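Local coordinates for protein 11S globulin subunit beta (Cucurbita maxima, PDB 2E9Q) that serves as a seed storage protein, a nutrient reservoir built of two cupin domains that assembles into hexamers, at residues Y339-H344 against N404-L409; A411-Q416 against G442-R447. All coordinates share one frame; numbering follows the deposited sequence. Where two conformers were deposited one is given.

Interaction 1 of 2, residues Y339-H344 against N404-L409; sequences YTVNSH and NAITNL
Y339 and N408 face each other as an antiparallel hydrogen-bonded pair, and the backbone joins them twice: N408 N donates to Y339 O at 2.9 Å, while Y339 N returns a longer bond of 3.2 Å to N408 O. T340 and T407 follow as a non-hydrogen-bonded pair with their side chains on the other face, and V341 N then reaches I406 O at 2.9 Å just where the strand 334-340 gives way to a turn.

Beyond that point a side chain takes over from the backbone. The amide of N342 grips two consecutive peptide groups: OD1 accepts I406 N at 2.8 Å, and ND2 gives an almost straight bond (176°) to N404 O at 2.7 Å. This acceptor lies in the plane of the N342 amide, although ND2 stands above the carbonyl plane of N404. With CG held between the backbone N and carbonyl carbon (chi1 64°), the amide points at segment 404-409, and using both its ends fixes its rotation.

Packing contacts lie alongside. CB of N408 sits over one face of the Y339 ring, a CH-pi contact 4.1 Å from the centroid; the ring hydroxyl is bonded to G142 O of the second subunit, whose F80 stacks on the ring. V341 CG1 meets I406 CG2 at 4.0 Å, and the methyl of A405 rests against the hydroxyl of S343, CB to OG 3.6 Å.

The arrangement is a short antiparallel strand pairing at the edge of the C-terminal cupin beta-barrel, prolonged into the following turn by an asparagine and lying against a neighbouring subunit.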
# COMPACT_ATOMS: atom_id res chain seq x y z
N TYR A 339 4.46 -22.29 8.70
CA TYR A 339 3.56 -21.26 8.25
C TYR A 339 4.41 -20.19 7.57
O TYR A 339 5.61 -20.09 7.83
CB TYR A 339 2.78 -20.66 9.42
CG TYR A 339 3.64 -19.93 10.42
CD1 TYR A 339 4.29 -20.61 11.45
CD2 TYR A 339 3.79 -18.55 10.34
CE1 TYR A 339 5.05 -19.92 12.39
CE2 TYR A 339 4.54 -17.87 11.25
CZ TYR A 339 5.17 -18.54 12.27
OH TYR A 339 5.89 -17.79 13.18
N THR A 340 3.80 -19.42 6.69
CA THR A 340 4.53 -18.37 6.02
C THR A 340 4.22 -17.09 6.76
O THR A 340 3.06 -16.71 6.90
CB THR A 340 4.11 -18.23 4.56
OG1 THR A 340 4.37 -19.47 3.89
CG2 THR A 340 4.90 -17.10 3.88
N VAL A 341 5.26 -16.43 7.22
CA VAL A 341 5.07 -15.23 7.98
C VAL A 341 4.69 -14.00 7.20
O VAL A 341 4.04 -13.11 7.74
CB VAL A 341 6.33 -14.92 8.84
CG1 VAL A 341 7.37 -16.04 8.69
CG2 VAL A 341 6.92 -13.57 8.46
N ASN A 342 5.05 -13.94 5.93
CA ASN A 342 4.78 -12.74 5.17
C ASN A 342 3.97 -12.85 3.88
O ASN A 342 3.96 -11.90 3.10
CB ASN A 342 6.10 -12.04 4.88
CG ASN A 342 7.00 -12.86 3.99
OD1 ASN A 342 6.91 -14.09 3.97
ND2 ASN A 342 7.88 -12.20 3.26
N SER A 343 3.32 -13.98 3.63
CA SER A 343 2.51 -14.06 2.42
C SER A 343 1.53 -15.22 2.39
O SER A 343 1.59 -16.12 3.23
CB SER A 343 3.38 -14.11 1.17
OG SER A 343 3.92 -15.40 0.98
N HIS A 344 0.63 -15.17 1.42
CA HIS A 344 -0.34 -16.23 1.23
C HIS A 344 0.39 -17.22 0.35
O HIS A 344 1.36 -16.85 -0.33
CB HIS A 344 -1.58 -15.71 0.51
CG HIS A 344 -2.29 -14.62 1.24
ND1 HIS A 344 -2.93 -14.82 2.44
CD2 HIS A 344 -2.44 -13.31 0.94
CE1 HIS A 344 -3.45 -13.68 2.86
NE2 HIS A 344 -3.17 -12.74 1.96
N ASN A 404 9.34 -12.31 -1.54
CA ASN A 404 10.21 -13.15 -0.72
C ASN A 404 9.50 -13.85 0.45
O ASN A 404 9.61 -13.43 1.60
CB ASN A 404 11.37 -12.30 -0.18
CG ASN A 404 12.28 -13.09 0.74
OD1 ASN A 404 12.76 -14.16 0.39
ND2 ASN A 404 12.50 -12.56 1.94
N ALA A 405 8.78 -14.93 0.14
CA ALA A 405 8.05 -15.69 1.14
C ALA A 405 8.96 -16.36 2.17
O ALA A 405 9.87 -17.10 1.82
CB ALA A 405 7.18 -16.74 0.46
N ILE A 406 8.70 -16.11 3.44
CA ILE A 406 9.50 -16.70 4.50
C ILE A 406 8.68 -17.73 5.27
O ILE A 406 7.61 -17.41 5.81
CB ILE A 406 9.96 -15.64 5.49
CG1 ILE A 406 10.74 -14.54 4.77
CG2 ILE A 406 10.79 -16.31 6.59
CD1 ILE A 406 10.94 -13.29 5.62
N THR A 407 9.19 -18.95 5.35
CA THR A 407 8.50 -19.99 6.09
C THR A 407 9.21 -20.35 7.39
O THR A 407 10.43 -20.58 7.41
CB THR A 407 8.33 -21.28 5.24
OG1 THR A 407 8.88 -22.39 5.96
CG2 THR A 407 9.03 -21.14 3.91
N ASN A 408 8.45 -20.37 8.48
CA ASN A 408 8.98 -20.73 9.78
C ASN A 408 8.56 -22.16 10.07
O ASN A 408 7.38 -22.51 9.94
CB ASN A 408 8.41 -19.82 10.88
CG ASN A 408 9.22 -18.57 11.07
OD1 ASN A 408 9.00 -17.81 12.02
ND2 ASN A 408 10.17 -18.33 10.18
N LEU A 409 9.52 -23.00 10.44
CA LEU A 409 9.22 -24.39 10.75
C LEU A 409 8.90 -24.53 12.22
O LEU A 409 9.46 -23.82 13.06
CB LEU A 409 10.41 -25.28 10.39
CG LEU A 409 10.66 -25.51 8.90
CD1 LEU A 409 10.99 -24.19 8.22
CD2 LEU A 409 11.82 -26.50 8.73

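Interaction 2 of 2, residues A411-Q416 against G442-R447; sequences AGRVSQ and GQQEMR
G412 meets the loop 442-447 through its backbone, its CA lying 3.4 Å from E445 O and 3.7 Å from Q443 O. Its positive phi (129°) would press any CB against the preceding carbonyl oxygen.

R413 makes the one firm hydrogen bond of the contact, from its N to E445 O at 3.2 Å. Its side chain, modelled in two conformers, bends at chi3 and brings NH1 to Q444 O, which lies at the edge of the guanidinium; this bond is weak, poorly angled at 126°. Higher up the same side chain, CB rests 3.7 Å from M446 SD.

V414 completes the hold on that methionine. The M446 chain, bent at chi2 and chi3, lies broadly over the G412-V414 backbone, where CG2 of V414 crosses the thioether. Its end is modelled too close to its neighbours for the exact place of SD and CE to be trusted, and the weak N-H...S hydrogen bond from V414 N to M446 SD shares that doubt. With an alanine at M446 the thioether is gone, and V414 CG2 and R413 CB are likely to lose the partner they pack on, and V414 N its weak sulfur acceptor.

S415 closes the turn as N-cap of the helix 416-419, its OG bonded weakly to R418 N.

No salt bridge joins the two segments, and the carboxylate of E445 pairs outside them, with R302 and S450 N of the same chain. What crosses is one sound backbone bond, a weak guanidinium-carbonyl bond and the packing of a methionine.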
# COMPACT_ATOMS: atom_id res chain seq x y z
N ALA A 411 9.02 -27.62 13.86
CA ALA A 411 9.94 -28.63 14.39
C ALA A 411 11.04 -28.96 13.38
O ALA A 411 10.85 -28.79 12.18
CB ALA A 411 9.17 -29.88 14.75
N GLY A 412 12.18 -29.44 13.87
CA GLY A 412 13.28 -29.78 12.97
C GLY A 412 14.58 -29.14 13.42
O GLY A 412 14.62 -28.58 14.51
N ARG A 413 15.63 -29.21 12.60
CA ARG A 413 16.92 -28.62 12.97
C ARG A 413 16.88 -27.12 13.22
O ARG A 413 17.45 -26.64 14.20
CB ARG A 413 17.99 -28.94 11.92
CG ARG A 413 18.60 -30.33 12.04
CD ARG A 413 20.02 -30.36 11.50
NE ARG A 413 20.10 -30.05 10.07
CZ ARG A 413 19.64 -30.84 9.10
NH1 ARG A 413 19.08 -32.00 9.40
NH2 ARG A 413 19.77 -30.47 7.83
N VAL A 414 16.26 -26.36 12.32
CA VAL A 414 16.15 -24.92 12.50
C VAL A 414 14.66 -24.63 12.65
O VAL A 414 13.94 -24.50 11.65
CB VAL A 414 16.74 -24.11 11.30
CG1 VAL A 414 18.25 -24.25 11.25
CG2 VAL A 414 16.14 -24.59 9.99
N SER A 415 14.20 -24.53 13.89
CA SER A 415 12.79 -24.30 14.12
C SER A 415 12.49 -23.46 15.35
O SER A 415 13.38 -23.12 16.13
CB SER A 415 12.06 -25.64 14.23
OG SER A 415 12.56 -26.39 15.32
N GLN A 416 11.21 -23.13 15.51
CA GLN A 416 10.77 -22.33 16.64
C GLN A 416 10.99 -23.13 17.91
O GLN A 416 11.41 -22.59 18.93
CB GLN A 416 9.28 -22.00 16.47
CG GLN A 416 8.95 -20.51 16.56
CD GLN A 416 9.54 -19.70 15.40
OE1 GLN A 416 9.49 -18.47 15.41
NE2 GLN A 416 10.09 -20.39 14.41
N GLY A 442 13.99 -34.15 18.95
CA GLY A 442 13.52 -35.40 18.38
C GLY A 442 13.61 -35.46 16.87
O GLY A 442 14.11 -36.44 16.32
N GLN A 443 13.13 -34.43 16.19
CA GLN A 443 13.18 -34.40 14.74
C GLN A 443 14.50 -33.78 14.30
O GLN A 443 14.82 -32.64 14.67
CB GLN A 443 12.02 -33.57 14.17
CG GLN A 443 11.95 -33.59 12.65
CD GLN A 443 11.41 -34.90 12.13
OE1 GLN A 443 11.55 -35.22 10.95
NE2 GLN A 443 10.78 -35.67 13.01
N GLN A 444 15.26 -34.52 13.51
CA GLN A 444 16.55 -34.06 13.04
C GLN A 444 16.55 -33.55 11.60
O GLN A 444 17.45 -32.81 11.20
CB GLN A 444 17.61 -35.16 13.20
CG GLN A 444 18.04 -35.39 14.64
CD GLN A 444 18.68 -34.17 15.29
OE1 GLN A 444 19.14 -34.23 16.43
NE2 GLN A 444 18.70 -33.06 14.56
N GLU A 445 15.54 -33.93 10.83
CA GLU A 445 15.44 -33.48 9.45
C GLU A 445 15.00 -32.01 9.36
O GLU A 445 14.89 -31.33 10.38
CB GLU A 445 14.48 -34.38 8.68
CG GLU A 445 15.00 -35.81 8.57
CD GLU A 445 14.50 -36.52 7.33
OE1 GLU A 445 15.04 -37.61 7.01
OE2 GLU A 445 13.57 -36.01 6.68
N MET A 446 14.77 -31.51 8.15
CA MET A 446 14.39 -30.11 7.99
C MET A 446 12.95 -29.86 7.51
O MET A 446 12.01 -30.39 8.09
CB MET A 446 15.37 -29.40 7.06
CG MET A 446 15.50 -27.91 7.34
SD MET A 446 16.27 -27.59 8.95
CE MET A 446 14.83 -27.53 10.07
N ARG A 447 12.79 -29.05 6.47
CA ARG A 447 11.46 -28.74 5.95
C ARG A 447 10.77 -29.98 5.41
O ARG A 447 9.58 -30.21 5.66
CB ARG A 447 11.53 -27.68 4.84
CG ARG A 447 10.17 -27.09 4.51
CD ARG A 447 10.21 -26.12 3.35
NE ARG A 447 11.25 -25.11 3.49
CZ ARG A 447 11.27 -23.96 2.81
NH1 ARG A 447 10.29 -23.68 1.95
NH2 ARG A 447 12.27 -23.11 2.96

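In the fold
The two contacts follow one another along the chain, their centres about 16 Å apart, and strand 407-409 connects them. L409 O accepts a probable hydrogen bond from Q416 N at 3.1 Å, while L409 CD2 touches M446 CE at 3.5 Å, so the strand paired in interaction 1 runs directly into the packing of interaction 2. R447 forms a second bridge: it pairs with E325 in a salt bridge, and in one conformer its NH1 lies 3.4 Å from T407 CG2. K387 and R447 are each recorded as magnesium-binding; the side chain of K387 comes within about 8 Å of that of T340. Both contacts also touch the second subunit.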